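PDB 5HQA: alpha-glucosidase from Pseudoalteromonas sp. K8, which hydrolyses alpha-glucosides as a chloride-activated enzyme of glycoside hydrolase family 97 that carries a calcium ion near its sugar-binding site. Local coordinates for residues Ser183-Ala188 / Pro438-Gly443; Tyr192-Leu197 / Asp208-Ser213. All coordinates share one frame; numbering follows the deposited sequence.

Contact 1. Residues Ser183-Ala188 / Pro438-Gly443; sequences SIHEAA and PIKDTG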
loop_
_atom_site.group_PDB
_atom_site.type_symbol
_atom_site.label_atom_id
_atom_site.label_comp_id
_atom_site.label_asym_id
_atom_site.label_seq_id
_atom_site.Cartn_x
_atom_site.Cartn_y
_atom_site.Cartn_z
ATOM N N SER A 183 -12.307 -2.042 9.510
ATOM C CA SER A 183 -11.091 -2.584 8.917
ATOM C C SER A 183 -10.015 -2.671 9.982
ATOM O O SER A 183 -9.765 -1.691 10.694
ATOM C CB SER A 183 -10.612 -1.719 7.749
ATOM O OG SER A 183 -9.568 -2.376 7.047
ATOM N N ILE A 184 -9.369 -3.831 10.075
ATOM C CA ILE A 184 -8.329 -4.092 11.063
ATOM C C ILE A 184 -6.979 -4.081 10.357
ATOM O O ILE A 184 -6.824 -4.696 9.294
ATOM C CB ILE A 184 -8.576 -5.432 11.780
ATOM C CG1 ILE A 184 -9.941 -5.396 12.473
ATOM C CG2 ILE A 184 -7.451 -5.735 12.791
ATOM C CD1 ILE A 184 -10.380 -6.742 12.991
ATOM N N HIS A 185 -6.004 -3.399 10.949
ATOM C CA HIS A 185 -4.680 -3.298 10.346
ATOM C C HIS A 185 -3.698 -2.993 11.477
ATOM O O HIS A 185 -4.004 -3.229 12.651
ATOM C CB HIS A 185 -4.717 -2.249 9.218
ATOM C CG HIS A 185 -3.475 -2.188 8.383
ATOM N ND1 HIS A 185 -2.880 -3.306 7.834
ATOM C CD2 HIS A 185 -2.726 -1.129 7.987
ATOM C CE1 HIS A 185 -1.814 -2.938 7.145
ATOM N NE2 HIS A 185 -1.698 -1.623 7.221
ATOM N N GLU A 186 -2.512 -2.499 11.135
ATOM C CA GLU A 186 -1.559 -2.094 12.155
ATOM C C GLU A 186 -0.738 -0.923 11.630
ATOM O O GLU A 186 -0.710 -0.647 10.426
ATOM C CB GLU A 186 -0.673 -3.268 12.603
ATOM C CG GLU A 186 -0.005 -4.054 11.510
ATOM C CD GLU A 186 0.830 -5.209 12.068
ATOM O OE1 GLU A 186 0.979 -6.229 11.365
ATOM O OE2 GLU A 186 1.341 -5.098 13.208
ATOM N N ALA A 187 -0.082 -0.215 12.547
ATOM C CA ALA A 187 0.690 0.959 12.173
ATOM C C ALA A 187 2.048 0.933 12.859
ATOM O O ALA A 187 2.168 0.482 14.004
ATOM C CB ALA A 187 -0.062 2.258 12.529
ATOM N N ALA A 188 3.064 1.430 12.144
ATOM C CA ALA A 188 4.435 1.546 12.648
ATOM C C ALA A 188 5.009 0.173 12.999
ATOM O O ALA A 188 5.450 -0.086 14.124
ATOM C CB ALA A 188 4.512 2.507 13.849
ATOM N N PRO A 438 6.763 -6.672 -0.838
ATOM C CA PRO A 438 7.220 -5.950 0.349
ATOM C C PRO A 438 6.615 -6.507 1.616
ATOM O O PRO A 438 5.840 -7.469 1.578
ATOM C CB PRO A 438 6.671 -4.547 0.097
ATOM C CG PRO A 438 5.295 -4.866 -0.460
ATOM C CD PRO A 438 5.484 -6.124 -1.320
ATOM N N ILE A 439 6.941 -5.876 2.741
ATOM C CA ILE A 439 6.054 -5.896 3.898
ATOM C C ILE A 439 4.902 -4.939 3.609
ATOM O O ILE A 439 5.072 -3.918 2.930
ATOM C CB ILE A 439 6.816 -5.502 5.181
ATOM C CG1 ILE A 439 5.890 -5.501 6.403
ATOM C CG2 ILE A 439 7.459 -4.109 5.034
ATOM C CD1 ILE A 439 5.391 -6.888 6.802
ATOM N N LYS A 440 3.714 -5.273 4.105
ATOM C CA LYS A 440 2.570 -4.383 3.938
ATOM C C LYS A 440 2.882 -2.999 4.499
ATOM O O LYS A 440 3.695 -2.843 5.418
ATOM C CB LYS A 440 1.344 -4.968 4.633
ATOM C CG LYS A 440 1.512 -5.035 6.158
ATOM C CD LYS A 440 0.470 -5.949 6.803
ATOM C CE LYS A 440 0.674 -5.996 8.313
ATOM N NZ LYS A 440 -0.304 -6.892 9.008
ATOM N N ASP A 441 2.248 -1.989 3.904
ATOM C CA ASP A 441 2.409 -0.604 4.335
ATOM C C ASP A 441 1.763 -0.426 5.707
ATOM O O ASP A 441 0.618 -0.840 5.918
ATOM C CB ASP A 441 1.759 0.319 3.294
ATOM C CG ASP A 441 2.072 1.804 3.508
ATOM O OD1 ASP A 441 2.346 2.217 4.659
ATOM O OD2 ASP A 441 2.025 2.564 2.501
ATOM N N THR A 442 2.508 0.142 6.662
ATOM C CA THR A 442 1.935 0.448 7.971
ATOM C C THR A 442 2.151 1.914 8.335
ATOM O O THR A 442 2.127 2.270 9.520
ATOM C CB THR A 442 2.494 -0.478 9.063
ATOM O OG1 THR A 442 3.914 -0.321 9.171
ATOM C CG2 THR A 442 2.184 -1.942 8.719
ATOM N N GLY A 443 2.345 2.772 7.330
ATOM C CA GLY A 443 2.461 4.205 7.538
ATOM C C GLY A 443 3.864 4.727 7.748
ATOM O O GLY A 443 4.021 5.910 8.078
#
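The seam between the N-terminal beta sandwich and the catalytic barrel is joined here by H185 and E186 at the end of strand 181-187, A188 just beyond it, and by K440, D441 and T442, in the loop after strand 432-435. H185 stands with CG anti to the backbone N (chi1 -172°), which carries its ring across the seam; NE2 donates to D441 O at 2.8 Å, with the acceptor only 3° out of the ring plane. Its other nitrogen, ND1, is bonded to T170 OG1, fixing the ring's rotation from both ends. The extended K440 chain runs past the ring edge, CD lying 3.8 Å from H185 CE1, and crosses E186 at about a right angle. There K440 NZ forms a salt bridge of 2.8 Å with E186 OE1 on its anti lone pair, while E186 OE2 pairs with R229. With an alanine here, K440 and R229 would probably both be left without their carboxylate mate inside a buried interface. Further along, A188 N donates to T442 O at 2.9 Å, and T442 CG2 packs 3.6 Å from the buried E186 O. The loop is shaped by an Asx turn, G443 N to D441 OD1 at 2.7 Å. Such docking, with E437 of the calcium site just upstream, marks a loop following strand 432-435 of a TIM-type barrel, seated on the neighbouring sandwich.

Contact 2. Residues Tyr192-Leu197 / Asp208-Ser213; sequences YAAMVL and DLTPWS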
loop_
_atom_site.group_PDB
_atom_site.type_symbol
_atom_site.label_atom_id
_atom_site.label_comp_id
_atom_site.label_asym_id
_atom_site.label_seq_id
_atom_site.Cartn_x
_atom_site.Cartn_y
_atom_site.Cartn_z
ATOM N N TYR A 192 9.468 -5.939 14.742
ATOM C CA TYR A 192 8.413 -6.800 15.246
ATOM C C TYR A 192 7.912 -7.626 14.074
ATOM O O TYR A 192 8.209 -7.327 12.914
ATOM C CB TYR A 192 7.294 -5.965 15.871
ATOM C CG TYR A 192 6.430 -6.645 16.921
ATOM C CD1 TYR A 192 6.813 -6.662 18.265
ATOM C CD2 TYR A 192 5.198 -7.212 16.577
ATOM C CE1 TYR A 192 6.006 -7.254 19.233
ATOM C CE2 TYR A 192 4.379 -7.802 17.542
ATOM C CZ TYR A 192 4.794 -7.819 18.864
ATOM O OH TYR A 192 3.986 -8.394 19.815
ATOM N N ALA A 193 7.172 -8.683 14.387
ATOM C CA ALA A 193 6.609 -9.561 13.369
ATOM C C ALA A 193 5.247 -9.039 12.926
ATOM O O ALA A 193 4.465 -8.551 13.746
ATOM C CB ALA A 193 6.469 -10.987 13.911
ATOM N N ALA A 194 4.956 -9.156 11.628
ATOM C CA ALA A 194 3.654 -8.720 11.137
ATOM C C ALA A 194 2.539 -9.550 11.757
ATOM O O ALA A 194 2.703 -10.735 12.055
ATOM C CB ALA A 194 3.568 -8.827 9.612
ATOM N N MET A 195 1.387 -8.910 11.934
ATOM C CA MET A 195 0.191 -9.565 12.444
ATOM C C MET A 195 -0.651 -10.081 11.280
ATOM O O MET A 195 -1.007 -9.327 10.370
ATOM C CB MET A 195 -0.616 -8.590 13.298
ATOM C CG MET A 195 -1.903 -9.163 13.857
ATOM S SD MET A 195 -2.767 -7.915 14.858
ATOM C CE MET A 195 -3.319 -6.741 13.603
ATOM N N VAL A 196 -0.953 -11.365 11.317
ATOM C CA VAL A 196 -1.984 -12.004 10.516
ATOM C C VAL A 196 -3.166 -12.247 11.448
ATOM O O VAL A 196 -2.985 -12.342 12.664
ATOM C CB VAL A 196 -1.382 -13.306 9.938
ATOM C CG1 VAL A 196 -2.409 -14.372 9.714
ATOM C CG2 VAL A 196 -0.530 -12.991 8.698
ATOM N N LEU A 197 -4.388 -12.314 10.913
ATOM C CA LEU A 197 -5.561 -12.534 11.757
ATOM C C LEU A 197 -6.049 -13.966 11.601
ATOM O O LEU A 197 -6.321 -14.418 10.487
ATOM C CB LEU A 197 -6.689 -11.556 11.425
ATOM C CG LEU A 197 -6.330 -10.092 11.693
ATOM C CD1 LEU A 197 -7.482 -9.170 11.299
ATOM C CD2 LEU A 197 -5.926 -9.906 13.159
ATOM N N ASP A 208 -1.908 -13.368 15.013
ATOM C CA ASP A 208 -1.095 -14.523 14.639
ATOM C C ASP A 208 0.192 -13.943 14.052
ATOM O O ASP A 208 0.211 -13.518 12.896
ATOM C CB ASP A 208 -1.861 -15.398 13.645
ATOM C CG ASP A 208 -1.151 -16.703 13.326
ATOM O OD1 ASP A 208 0.097 -16.710 13.238
ATOM O OD2 ASP A 208 -1.853 -17.727 13.137
ATOM N N LEU A 209 1.249 -13.876 14.858
ATOM C CA LEU A 209 2.466 -13.178 14.454
ATOM C C LEU A 209 3.292 -14.056 13.524
ATOM O O LEU A 209 3.519 -15.231 13.811
ATOM C CB LEU A 209 3.292 -12.791 15.680
ATOM C CG LEU A 209 2.596 -11.835 16.651
ATOM C CD1 LEU A 209 3.557 -11.430 17.750
ATOM C CD2 LEU A 209 2.073 -10.588 15.919
ATOM N N THR A 210 3.755 -13.488 12.423
ATOM C CA THR A 210 4.523 -14.273 11.462
ATOM C C THR A 210 5.893 -14.607 12.038
ATOM O O THR A 210 6.641 -13.693 12.402
ATOM C CB THR A 210 4.653 -13.501 10.157
ATOM O OG1 THR A 210 3.342 -13.263 9.633
ATOM C CG2 THR A 210 5.451 -14.313 9.158
ATOM N N PRO A 211 6.263 -15.877 12.142
ATOM C CA PRO A 211 7.414 -16.262 12.961
ATOM C C PRO A 211 8.730 -16.306 12.191
ATOM O O PRO A 211 8.771 -16.310 10.958
ATOM C CB PRO A 211 7.033 -17.673 13.416
ATOM C CG PRO A 211 6.299 -18.217 12.231
ATOM C CD PRO A 211 5.476 -17.048 11.719
ATOM N N TRP A 212 9.813 -16.364 12.963
ATOM C CA TRP A 212 11.116 -16.784 12.473
ATOM C C TRP A 212 11.081 -18.257 12.074
ATOM O O TRP A 212 10.223 -19.021 12.522
ATOM C CB TRP A 212 12.180 -16.622 13.560
ATOM C CG TRP A 212 12.532 -15.213 13.931
ATOM C CD1 TRP A 212 11.824 -14.363 14.735
ATOM C CD2 TRP A 212 13.710 -14.509 13.536
ATOM N NE1 TRP A 212 12.487 -13.159 14.847
ATOM C CE2 TRP A 212 13.649 -13.227 14.121
ATOM C CE3 TRP A 212 14.813 -14.838 12.735
ATOM C CZ2 TRP A 212 14.649 -12.275 13.935
ATOM C CZ3 TRP A 212 15.813 -13.885 12.552
ATOM C CH2 TRP A 212 15.719 -12.620 13.151
ATOM N N SER A 213 12.068 -18.667 11.265
ATOM C CA SER A 213 12.181 -20.082 10.912
ATOM C C SER A 213 12.348 -20.955 12.149
ATOM O O SER A 213 11.884 -22.100 12.169
ATOM C CB SER A 213 13.355 -20.298 9.960
ATOM O OG SER A 213 14.551 -19.802 10.542
#
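L209 forms the apolar centre, its branches reaching Y192 and M195 while its CB faces A193. CD1 of L209 lies 3.7 Å from Y192 CE2, approaching the ring obliquely, and the two side chains cross at a slant; on this L209 side, Y192 OH is bonded to E128. The other branch, L209 CD2, rests 4.3 Å from M195 CB, and L209 CB is 4.1 Å from A193 CB. With CG anti to its carbonyl carbon (chi1 -62°), L209 can spread its methyls over both neighbours; V218 of the adjoining strand 218-221 also touches Y192, A193 and L209. V196 and D208 project from the reverse face of the hairpin, side by side and pointing the same way, with V196 CG1 4.1 Å from D208 CB. Between the two faces runs the backbone ladder. V196 N donates to D208 O at 2.9 Å, the donor standing 37° out of the carbonyl plane, and D208 N returns a bond to V196 O at 2.8 Å. The pattern reaches beyond the regular strands through T210 N to A194 O, 3.0 Å and nearly straight at 164°, and A194 has a further backbone bond with D411. At the polar edge, V196 CG2 packs 4.0 Å from T210 OG1, a hydroxyl bonded to D411 and R148. R148 also forms a salt bridge with D208 OD1. The V196-D208 hydrogen-bonded pair, followed by the M195-L209 non-hydrogen-bonded pair, is the register of an antiparallel beta hairpin, here strands 195-199 and 204-209 of the N-terminal sandwich.

Both contacts are largely buried, but contact 1 is the deeper, about 8 Å from the centre of the chain to its own centre, against 18 Å for contact 2. Contact 1 joins elements 250 residues apart and spans the sandwich and the barrel, relying mainly on side-chain charge and a histidine; contact 2 is nested within the chain loop closed by contact 1 and is held by a backbone ladder and apolar packing. Strands 181-187 and 195-199 are consecutive, and the contacts meet directly: E186 OE1 lies 2.8 Å from M195 N, a probable hydrogen bond, placing one carboxylate oxygen between the interdomain salt bridge and the start of the hairpin.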